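Local coordinates for protein beta-galactosidase (Bacillus circulans subsp. alkalophilus, PDB 3TTY) that probably hydrolyses terminal beta-linked galactose residues from beta-galactosides, holding galactose at the mouth of a TIM barrel in a trimeric assembly, at residues Gly12-Pro17 with Val39-Val44; Met269-Trp274 with Pro302-Glu307; Glu259-Lys264 with Asp404-Trp409. One frame throughout, in Å; residues are numbered along the deposited sequence.

Interaction 1. Residues Gly12-Pro17 with Val39-Val44; sequences GGDYNP and VATVNV
D14 and T41 sit as a pair on one face of two neighbouring parallel strands. The side chain of D14 crosses that of T41 at a slant, with OD1 of D14 3.6 Å from CG2 of T41, while its other oxygen, OD2, meets CG2 of V44. In T41 the methyl lies anti to the backbone N and OG1 stands beside that N (chi1 -61°), which presents carbon, not the hydroxyl, to D14. The polar ends meet through water 1, which donates to OD1 of D14 and accepts from OG1 of T41. On the side of A40, the ring of Y15 meets A40 and V42 obliquely: CD2 of Y15 is 4.2 Å from CB of A40 and as far from CG1 of V42. CD of P17 lies 3.6 Å above the plane of that ring, over its centre, and the phenol OH is hydrogen-bonded to D28. These are the first two strands of the TIM barrel, joined by helix 22-35 in a beta-alpha-beta crossover; over residues 12-14 and 39-42 the axes come within 4.5 Å and run 6° from parallel. Three backbone bonds fix the register: G13 N to V39 O, T41 N to G13 O (2.8 Å, nearly straight at 171°) and Y15 N to T41 O. At G12 a side chain would collide with V39 O, which already lies 3.1 Å from the CA of G12; at G13 the backbone angles alone call for glycine. Further along, water 2 bridges the backbones, donating to Y15 O and accepting from N43 N at 2.7 Å.

Interaction 2. Residues Met269-Trp274 with Pro302-Glu307; sequences MDVVSW and PFMLME. With GLA (alpha-D-galactopyranose), chain H.
Strands 273-275 and 303-307 are consecutive parallel strands of the TIM barrel, linked by helix 284-296 in a beta-alpha-beta crossover, and the second ends at E307 of the galactose pocket. The backbone ladder runs from M304 N to V272 O (2.8 Å, 174°) through W274 N to M304 O; W274 O then accepts from both M306 N and, at a longer 3.3 Å, from N of the pocket residue E307. On the helix-facing side, the side chains of W274 and F303 run alongside each other in the same direction and form an offset edge-to-face pair: the indole edge is turned to the phenyl face with the planes at 70° and CD1 of W274 3.8 Å from CE1 of F303. NE1 of W274 is held by H291 of the intervening helix. S273 and M304 share the opposite face, CB of S273 packing 3.5 Å from CB of M304. The bent chain of M306 brings its CE to 3.6 Å from OG of S273, whose polar partner is T251 O. The carboxylate of E307 meets the sugar with both oxygens: O1 of the galactose approaches OE1 to a doubtfully short 2.4 Å, and O2 donates to OE2 at 2.8 Å.

Interaction 3. Residues Glu259-Lys264 with Asp404-Trp409; sequences ELDYFK and DWENRW
Two helix starts face each other, with the CA atoms of D261 and W405 5.3 Å apart. D261 is the centre of an inverse gamma turn and the N-cap of helix 262-266; D404 is the N-cap of helix 405-413, its OD1 accepting from N407 N at 2.8 Å through the anti lone pair and more weakly from E406 N. No direct hydrogen bond crosses between the segments, so the contact rests on packing and bridging water. The indole of W405 lies under the turn: CA of D261 stands over its five-membered ring and CB of Y262 over its six-membered ring, two CH-pi contacts each 28° off the normal. The Y262 ring turns its edge to the same indole, planes at 74°, with CD2 of Y262 3.6 Å from CZ2 of W405. F263 meets the indole rim, its CD2 3.4 Å from CZ3 of W405 and near the indole plane. L260 O also sits over the indole, but NE1 of W405 bonds to Y257 O instead. Were W405 replaced by an alanine, the space beneath D261 and Y262 would probably open and Y257 O would be left without its indole N-H partner. Beside W405, W409 sets CZ2 3.5 Å from E259 O, while its NE1 is bonded to P258 O. The carboxylate of D261, anti to the backbone N (chi1 -175°), is tied to the second helix start by water 5, which donates to OD1 of D261 and OD2 of D404 and accepts from W405 N. Water 6 lies between D261 and E406, whose carboxylate is also paired with R223 and K465. The aromatic cluster of Y262, F263 and W405 lies where the TIM-barrel domain meets the trimerisation domain, as part of an interdomain interface.

In the fold
Interactions 1 and 2 belong to the same eight-stranded barrel and touch each other, OG1 of T41 lying 3.9 Å from SD of M306 and OD1 of D14 4.2 Å from CG of E307. Both are fully buried, each pairs consecutive parallel strands through backbone hydrogen bonds, and both lie close to the galactose, which E307 binds directly. Interaction 3 is only partly buried. It has no strand ladder, joining the starts of two helices, each with an aspartate at its N-cap, through aromatic packing and bridging water, and its centre is about 18 Å from that of interaction 2 and about 29 Å from that of interaction 1. In sequence, interaction 2 is nested within the loop that interaction 3 closes.

Interaction 1. Residues Gly12-Pro17 with Val39-Val44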
loop_
_atom_site.group_PDB
_atom_site.type_symbol
_atom_site.label_atom_id
_atom_site.label_comp_id
_atom_site.label_asym_id
_atom_site.label_seq_id
_atom_site.Cartn_x
_atom_site.Cartn_y
_atom_site.Cartn_z
ATOM N N GLY A 12 -20.316 -0.640 35.052
ATOM C CA GLY A 12 -19.240 0.306 35.308
ATOM C C GLY A 12 -18.169 0.160 34.244
ATOM O O GLY A 12 -18.493 -0.042 33.075
ATOM N N GLY A 13 -16.898 0.256 34.632
ATOM C CA GLY A 13 -15.816 0.046 33.675
ATOM C C GLY A 13 -14.527 0.768 34.006
ATOM O O GLY A 13 -14.298 1.163 35.156
ATOM N N ASP A 14 -13.681 0.934 32.993
ATOM C CA ASP A 14 -12.395 1.601 33.162
ATOM C C ASP A 14 -12.593 3.006 33.718
ATOM O O ASP A 14 -13.407 3.778 33.214
ATOM C CB ASP A 14 -11.624 1.644 31.842
ATOM C CG ASP A 14 -10.832 0.358 31.564
ATOM O OD1 ASP A 14 -11.386 -0.751 31.720
ATOM O OD2 ASP A 14 -9.641 0.460 31.174
ATOM N N TYR A 15 -11.843 3.329 34.764
ATOM C CA TYR A 15 -11.966 4.605 35.461
ATOM C C TYR A 15 -10.560 5.047 35.825
ATOM O O TYR A 15 -9.779 4.257 36.341
ATOM C CB TYR A 15 -12.846 4.432 36.715
ATOM C CG TYR A 15 -13.028 5.664 37.596
ATOM C CD1 TYR A 15 -13.379 6.902 37.050
ATOM C CD2 TYR A 15 -12.887 5.577 38.976
ATOM C CE1 TYR A 15 -13.563 8.024 37.859
ATOM C CE2 TYR A 15 -13.063 6.700 39.796
ATOM C CZ TYR A 15 -13.407 7.915 39.231
ATOM O OH TYR A 15 -13.571 9.027 40.032
ATOM N N ASN A 16 -10.238 6.305 35.537
ATOM C CA ASN A 16 -8.868 6.804 35.631
ATOM C C ASN A 16 -8.759 8.171 36.300
ATOM O O ASN A 16 -8.314 9.140 35.692
ATOM C CB ASN A 16 -8.260 6.851 34.236
ATOM C CG ASN A 16 -8.264 5.491 33.573
ATOM O OD1 ASN A 16 -7.530 4.608 33.985
ATOM N ND2 ASN A 16 -9.107 5.311 32.564
ATOM N N PRO A 17 -9.159 8.241 37.572
ATOM C CA PRO A 17 -9.182 9.497 38.316
ATOM C C PRO A 17 -7.784 10.071 38.484
ATOM O O PRO A 17 -7.667 11.268 38.720
ATOM C CB PRO A 17 -9.759 9.089 39.671
ATOM C CG PRO A 17 -9.438 7.618 39.791
ATOM C CD PRO A 17 -9.585 7.097 38.393
ATOM N N VAL A 39 -19.288 -0.769 39.552
ATOM C CA VAL A 39 -17.951 -1.351 39.438
ATOM C C VAL A 39 -16.968 -0.424 38.719
ATOM O O VAL A 39 -17.301 0.211 37.728
ATOM C CB VAL A 39 -17.984 -2.745 38.777
ATOM C CG1 VAL A 39 -18.401 -2.652 37.323
ATOM C CG2 VAL A 39 -16.635 -3.430 38.920
ATOM N N ALA A 40 -15.755 -0.339 39.242
ATOM C CA ALA A 40 -14.721 0.476 38.634
ATOM C C ALA A 40 -13.500 -0.393 38.375
ATOM O O ALA A 40 -13.087 -1.171 39.244
ATOM C CB ALA A 40 -14.357 1.671 39.543
ATOM N N THR A 41 -12.942 -0.274 37.173
ATOM C CA THR A 41 -11.714 -0.968 36.802
ATOM C C THR A 41 -10.603 0.066 36.854
ATOM O O THR A 41 -10.495 0.915 35.978
ATOM C CB THR A 41 -11.804 -1.539 35.364
ATOM O OG1 THR A 41 -12.871 -2.494 35.282
ATOM C CG2 THR A 41 -10.486 -2.196 34.943
ATOM N N VAL A 42 -9.779 0.009 37.889
ATOM C CA VAL A 42 -8.829 1.085 38.142
ATOM C C VAL A 42 -7.389 0.609 38.056
ATOM O O VAL A 42 -7.121 -0.597 38.054
ATOM C CB VAL A 42 -9.064 1.703 39.525
ATOM C CG1 VAL A 42 -10.529 2.117 39.668
ATOM C CG2 VAL A 42 -8.683 0.702 40.602
ATOM N N ASN A 43 -6.472 1.567 37.957
ATOM C CA ASN A 43 -5.034 1.292 37.929
ATOM C C ASN A 43 -4.542 0.482 36.724
ATOM O O ASN A 43 -3.561 -0.268 36.838
ATOM C CB ASN A 43 -4.611 0.576 39.206
ATOM C CG ASN A 43 -3.109 0.618 39.429
ATOM O OD1 ASN A 43 -2.478 1.687 39.358
ATOM N ND2 ASN A 43 -2.522 -0.550 39.688
ATOM N N VAL A 44 -5.211 0.611 35.578
ATOM C CA VAL A 44 -4.787 -0.145 34.392
ATOM C C VAL A 44 -3.479 0.410 33.831
ATOM O O VAL A 44 -2.634 -0.343 33.345
ATOM C CB VAL A 44 -5.845 -0.150 33.280
ATOM C CG1 VAL A 44 -5.372 -0.986 32.095
ATOM C CG2 VAL A 44 -7.164 -0.671 33.794
HETATM O O HOH W 1 -13.608 -2.350 32.499
HETATM O O HOH W 2 -7.406 4.116 37.999
HETATM O O HOH W 3 -8.023 2.020 34.919
#

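Interaction 2. Residues Met269-Trp274 with Pro302-Glu307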
loop_
_atom_site.group_PDB
_atom_site.type_symbol
_atom_site.label_atom_id
_atom_site.label_comp_id
_atom_site.label_asym_id
_atom_site.label_seq_id
_atom_site.Cartn_x
_atom_site.Cartn_y
_atom_site.Cartn_z
ATOM N N MET A 269 -7.150 -19.011 33.032
ATOM C CA MET A 269 -7.922 -17.873 33.554
ATOM C C MET A 269 -9.129 -18.331 34.378
ATOM O O MET A 269 -9.799 -19.291 34.008
ATOM C CB MET A 269 -8.425 -17.001 32.396
ATOM C CG MET A 269 -7.329 -16.387 31.548
ATOM S SD MET A 269 -7.928 -15.928 29.916
ATOM C CE MET A 269 -8.796 -14.401 30.298
ATOM N N ASP A 270 -9.425 -17.638 35.476
ATOM C CA ASP A 270 -10.564 -18.015 36.321
ATOM C C ASP A 270 -11.889 -17.761 35.619
ATOM O O ASP A 270 -12.863 -18.494 35.799
ATOM C CB ASP A 270 -10.539 -17.249 37.642
ATOM C CG ASP A 270 -9.447 -17.735 38.577
ATOM O OD1 ASP A 270 -9.138 -18.950 38.579
ATOM O OD2 ASP A 270 -8.894 -16.895 39.308
ATOM N N VAL A 271 -11.906 -16.701 34.822
ATOM C CA VAL A 271 -13.070 -16.310 34.056
ATOM C C VAL A 271 -12.568 -15.551 32.838
ATOM O O VAL A 271 -11.532 -14.886 32.892
ATOM C CB VAL A 271 -13.999 -15.390 34.877
ATOM C CG1 VAL A 271 -13.379 -14.030 35.035
ATOM C CG2 VAL A 271 -15.360 -15.271 34.212
ATOM N N VAL A 272 -13.291 -15.661 31.737
ATOM C CA VAL A 272 -12.945 -14.932 30.534
ATOM C C VAL A 272 -13.510 -13.525 30.636
ATOM O O VAL A 272 -14.508 -13.301 31.305
ATOM C CB VAL A 272 -13.513 -15.634 29.294
ATOM C CG1 VAL A 272 -13.419 -14.735 28.063
ATOM C CG2 VAL A 272 -12.798 -16.971 29.072
ATOM N N SER A 273 -12.837 -12.564 30.015
ATOM C CA SER A 273 -13.387 -11.230 29.874
ATOM C C SER A 273 -12.930 -10.734 28.522
ATOM O O SER A 273 -11.920 -11.219 27.994
ATOM C CB SER A 273 -12.901 -10.306 30.988
ATOM O OG SER A 273 -11.532 -9.975 30.838
ATOM N N TRP A 274 -13.677 -9.807 27.932
ATOM C CA TRP A 274 -13.315 -9.331 26.601
ATOM C C TRP A 274 -13.855 -7.953 26.292
ATOM O O TRP A 274 -14.676 -7.407 27.032
ATOM C CB TRP A 274 -13.687 -10.361 25.517
ATOM C CG TRP A 274 -15.034 -10.238 24.847
ATOM C CD1 TRP A 274 -16.266 -10.512 25.392
ATOM C CD2 TRP A 274 -15.274 -9.886 23.476
ATOM N NE1 TRP A 274 -17.256 -10.325 24.447
ATOM C CE2 TRP A 274 -16.673 -9.941 23.265
ATOM C CE3 TRP A 274 -14.442 -9.520 22.410
ATOM C CZ2 TRP A 274 -17.255 -9.645 22.033
ATOM C CZ3 TRP A 274 -15.024 -9.222 21.181
ATOM C CH2 TRP A 274 -16.417 -9.281 21.007
ATOM N N PRO A 302 -20.038 -18.466 31.883
ATOM C CA PRO A 302 -20.333 -17.070 31.549
ATOM C C PRO A 302 -19.065 -16.216 31.637
ATOM O O PRO A 302 -18.139 -16.577 32.362
ATOM C CB PRO A 302 -21.355 -16.664 32.621
ATOM C CG PRO A 302 -22.004 -17.964 33.018
ATOM C CD PRO A 302 -20.906 -18.986 32.955
ATOM N N PHE A 303 -19.015 -15.107 30.908
ATOM C CA PHE A 303 -17.813 -14.276 30.903
ATOM C C PHE A 303 -18.103 -12.833 31.329
ATOM O O PHE A 303 -19.255 -12.449 31.512
ATOM C CB PHE A 303 -17.214 -14.270 29.502
ATOM C CG PHE A 303 -18.175 -13.798 28.459
ATOM C CD1 PHE A 303 -18.299 -12.448 28.178
ATOM C CD2 PHE A 303 -18.989 -14.700 27.791
ATOM C CE1 PHE A 303 -19.201 -12.007 27.231
ATOM C CE2 PHE A 303 -19.898 -14.268 26.852
ATOM C CZ PHE A 303 -19.998 -12.922 26.562
ATOM N N MET A 304 -17.047 -12.041 31.480
ATOM C CA MET A 304 -17.182 -10.602 31.672
ATOM C C MET A 304 -17.108 -9.893 30.328
ATOM O O MET A 304 -16.235 -10.193 29.515
ATOM C CB MET A 304 -16.058 -10.054 32.565
ATOM C CG MET A 304 -15.968 -10.667 33.946
ATOM S SD MET A 304 -14.582 -10.025 34.913
ATOM C CE MET A 304 -14.997 -8.274 35.056
ATOM N N LEU A 305 -18.036 -8.970 30.087
ATOM C CA LEU A 305 -17.835 -7.930 29.089
ATOM C C LEU A 305 -17.032 -6.914 29.885
ATOM O O LEU A 305 -17.570 -6.251 30.790
ATOM C CB LEU A 305 -19.169 -7.307 28.666
ATOM C CG LEU A 305 -19.435 -6.723 27.270
ATOM C CD1 LEU A 305 -20.179 -5.374 27.346
ATOM C CD2 LEU A 305 -18.187 -6.616 26.415
ATOM N N MET A 306 -15.737 -6.830 29.602
ATOM C CA MET A 306 -14.878 -5.911 30.339
ATOM C C MET A 306 -14.996 -4.523 29.734
ATOM O O MET A 306 -14.961 -3.531 30.453
ATOM C CB MET A 306 -13.421 -6.387 30.326
ATOM C CG MET A 306 -12.449 -5.518 31.120
ATOM S SD MET A 306 -12.658 -5.641 32.906
ATOM C CE MET A 306 -12.246 -7.369 33.194
ATOM N N GLU A 307 -15.136 -4.455 28.412
ATOM C CA GLU A 307 -15.301 -3.163 27.748
ATOM C C GLU A 307 -16.224 -3.168 26.536
ATOM O O GLU A 307 -16.485 -4.202 25.910
ATOM C CB GLU A 307 -13.962 -2.587 27.285
ATOM C CG GLU A 307 -12.834 -2.592 28.281
ATOM C CD GLU A 307 -11.534 -2.249 27.589
ATOM O OE1 GLU A 307 -11.615 -1.528 26.577
ATOM O OE2 GLU A 307 -10.446 -2.696 28.032
HETATM C C1 GLA H . -9.111 -1.560 24.253
HETATM C C2 GLA H . -8.268 -1.208 25.504
HETATM C C3 GLA H . -8.793 0.030 26.253
HETATM C C4 GLA H . -9.027 1.128 25.227
HETATM C C5 GLA H . -9.944 0.605 24.118
HETATM C C6 GLA H . -10.226 1.752 23.140
HETATM O O1 GLA H . -10.420 -2.095 24.517
HETATM O O2 GLA H . -8.231 -2.307 26.399
HETATM O O3 GLA H . -7.849 0.508 27.228
HETATM O O4 GLA H . -7.753 1.444 24.680
HETATM O O5 GLA H . -9.268 -0.434 23.401
HETATM O O6 GLA H . -11.361 1.436 22.323
HETATM O O HOH W 4 -15.672 -17.412 31.442
#

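Interaction 3. Residues Glu259-Lys264 with Asp404-Trp409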
loop_
_atom_site.group_PDB
_atom_site.type_symbol
_atom_site.label_atom_id
_atom_site.label_comp_id
_atom_site.label_asym_id
_atom_site.label_seq_id
_atom_site.Cartn_x
_atom_site.Cartn_y
_atom_site.Cartn_z
ATOM N N GLU A 259 -3.895 -13.312 16.773
ATOM C CA GLU A 259 -2.513 -13.598 17.160
ATOM C C GLU A 259 -2.285 -14.498 18.384
ATOM O O GLU A 259 -1.171 -14.962 18.617
ATOM C CB GLU A 259 -1.726 -12.288 17.308
ATOM C CG GLU A 259 -1.578 -11.538 15.991
ATOM C CD GLU A 259 -0.717 -10.311 16.117
ATOM O OE1 GLU A 259 -0.786 -9.643 17.177
ATOM O OE2 GLU A 259 0.039 -10.015 15.163
ATOM N N LEU A 260 -3.326 -14.751 19.159
ATOM C CA LEU A 260 -3.196 -15.563 20.363
ATOM C C LEU A 260 -4.185 -16.728 20.364
ATOM O O LEU A 260 -5.331 -16.580 19.942
ATOM C CB LEU A 260 -3.427 -14.685 21.595
ATOM C CG LEU A 260 -2.215 -14.081 22.318
ATOM C CD1 LEU A 260 -0.939 -14.094 21.495
ATOM C CD2 LEU A 260 -2.530 -12.687 22.856
ATOM N N ASP A 261 -3.747 -17.882 20.853
ATOM C CA ASP A 261 -4.622 -19.049 20.959
ATOM C C ASP A 261 -5.432 -18.971 22.251
ATOM O O ASP A 261 -5.022 -19.493 23.279
ATOM C CB ASP A 261 -3.786 -20.331 20.947
ATOM C CG ASP A 261 -4.633 -21.584 20.940
ATOM O OD1 ASP A 261 -5.876 -21.490 21.104
ATOM O OD2 ASP A 261 -4.045 -22.672 20.769
ATOM N N TYR A 262 -6.587 -18.318 22.198
ATOM C CA TYR A 262 -7.338 -18.030 23.416
ATOM C C TYR A 262 -7.848 -19.275 24.142
ATOM O O TYR A 262 -8.002 -19.255 25.364
ATOM C CB TYR A 262 -8.485 -17.056 23.133
ATOM C CG TYR A 262 -8.046 -15.606 23.064
ATOM C CD1 TYR A 262 -6.965 -15.155 23.807
ATOM C CD2 TYR A 262 -8.711 -14.689 22.257
ATOM C CE1 TYR A 262 -6.561 -13.820 23.757
ATOM C CE2 TYR A 262 -8.317 -13.364 22.209
ATOM C CZ TYR A 262 -7.243 -12.935 22.959
ATOM O OH TYR A 262 -6.849 -11.617 22.914
ATOM N N PHE A 263 -8.098 -20.351 23.402
ATOM C CA PHE A 263 -8.515 -21.607 24.023
ATOM C C PHE A 263 -7.496 -22.062 25.039
ATOM O O PHE A 263 -7.848 -22.469 26.141
ATOM C CB PHE A 263 -8.795 -22.697 22.979
ATOM C CG PHE A 263 -10.149 -22.573 22.352
ATOM C CD1 PHE A 263 -11.290 -22.732 23.117
ATOM C CD2 PHE A 263 -10.290 -22.248 21.020
ATOM C CE1 PHE A 263 -12.536 -22.600 22.556
ATOM C CE2 PHE A 263 -11.542 -22.106 20.457
ATOM C CZ PHE A 263 -12.659 -22.282 21.220
ATOM N N LYS A 264 -6.229 -21.954 24.669
ATOM C CA LYS A 264 -5.136 -22.284 25.558
ATOM C C LYS A 264 -5.003 -21.229 26.668
ATOM O O LYS A 264 -4.701 -21.553 27.818
ATOM C CB LYS A 264 -3.855 -22.423 24.735
ATOM C CG LYS A 264 -2.599 -22.616 25.542
ATOM C CD LYS A 264 -1.478 -23.130 24.647
ATOM C CE LYS A 264 -0.148 -23.228 25.399
ATOM N NZ LYS A 264 0.884 -23.916 24.556
ATOM N N ASP A 404 -10.700 -22.822 15.537
ATOM C CA ASP A 404 -9.412 -23.156 16.134
ATOM C C ASP A 404 -8.339 -22.196 15.673
ATOM O O ASP A 404 -8.216 -21.952 14.474
ATOM C CB ASP A 404 -8.998 -24.579 15.748
ATOM C CG ASP A 404 -7.712 -25.011 16.432
ATOM O OD1 ASP A 404 -6.657 -24.995 15.780
ATOM O OD2 ASP A 404 -7.752 -25.345 17.630
ATOM N N TRP A 405 -7.534 -21.685 16.603
ATOM C CA TRP A 405 -6.521 -20.684 16.246
ATOM C C TRP A 405 -5.352 -21.252 15.445
ATOM O O TRP A 405 -4.782 -20.549 14.593
ATOM C CB TRP A 405 -5.988 -19.928 17.483
ATOM C CG TRP A 405 -6.731 -18.671 17.800
ATOM C CD1 TRP A 405 -6.429 -17.408 17.378
ATOM C CD2 TRP A 405 -7.905 -18.551 18.621
ATOM N NE1 TRP A 405 -7.344 -16.503 17.887
ATOM C CE2 TRP A 405 -8.255 -17.180 18.656
ATOM C CE3 TRP A 405 -8.682 -19.466 19.344
ATOM C CZ2 TRP A 405 -9.360 -16.705 19.371
ATOM C CZ3 TRP A 405 -9.780 -18.989 20.059
ATOM C CH2 TRP A 405 -10.110 -17.624 20.064
ATOM N N GLU A 406 -4.983 -22.505 15.719
ATOM C CA GLU A 406 -3.819 -23.117 15.065
ATOM C C GLU A 406 -4.191 -23.453 13.636
ATOM O O GLU A 406 -3.414 -23.238 12.703
ATOM C CB GLU A 406 -3.329 -24.357 15.816
ATOM C CG GLU A 406 -2.719 -24.039 17.186
ATOM C CD GLU A 406 -2.125 -25.253 17.897
ATOM O OE1 GLU A 406 -2.682 -26.361 17.769
ATOM O OE2 GLU A 406 -1.095 -25.096 18.595
ATOM N N ASN A 407 -5.401 -23.961 13.462
ATOM C CA ASN A 407 -5.950 -24.135 12.125
ATOM C C ASN A 407 -5.952 -22.801 11.365
ATOM O O ASN A 407 -5.572 -22.741 10.194
ATOM C CB ASN A 407 -7.369 -24.683 12.224
ATOM C CG ASN A 407 -8.003 -24.908 10.872
ATOM O OD1 ASN A 407 -7.379 -25.466 9.973
ATOM N ND2 ASN A 407 -9.262 -24.476 10.719
ATOM N N ARG A 408 -6.379 -21.734 12.042
ATOM C CA ARG A 408 -6.396 -20.402 11.446
ATOM C C ARG A 408 -5.007 -19.953 10.981
ATOM O O ARG A 408 -4.837 -19.514 9.844
ATOM C CB ARG A 408 -6.967 -19.380 12.432
ATOM C CG ARG A 408 -6.945 -17.955 11.899
ATOM C CD ARG A 408 -7.794 -17.005 12.745
ATOM N NE ARG A 408 -7.860 -15.658 12.177
ATOM C CZ ARG A 408 -8.528 -14.644 12.730
ATOM N NH1 ARG A 408 -9.191 -14.826 13.866
ATOM N NH2 ARG A 408 -8.526 -13.448 12.158
ATOM N N TRP A 409 -4.021 -20.047 11.868
ATOM C CA TRP A 409 -2.650 -19.679 11.530
ATOM C C TRP A 409 -2.121 -20.432 10.308
ATOM O O TRP A 409 -1.550 -19.826 9.388
ATOM C CB TRP A 409 -1.725 -19.944 12.712
ATOM C CG TRP A 409 -1.979 -19.065 13.900
ATOM C CD1 TRP A 409 -2.593 -17.843 13.904
ATOM C CD2 TRP A 409 -1.634 -19.349 15.262
ATOM N NE1 TRP A 409 -2.640 -17.351 15.186
ATOM C CE2 TRP A 409 -2.058 -18.253 16.037
ATOM C CE3 TRP A 409 -1.006 -20.424 15.897
ATOM C CZ2 TRP A 409 -1.861 -18.193 17.416
ATOM C CZ3 TRP A 409 -0.822 -20.374 17.256
ATOM C CH2 TRP A 409 -1.242 -19.259 18.008
HETATM O O HOH W 5 -7.507 -22.870 19.134
HETATM O O HOH W 6 -1.249 -23.014 20.279
#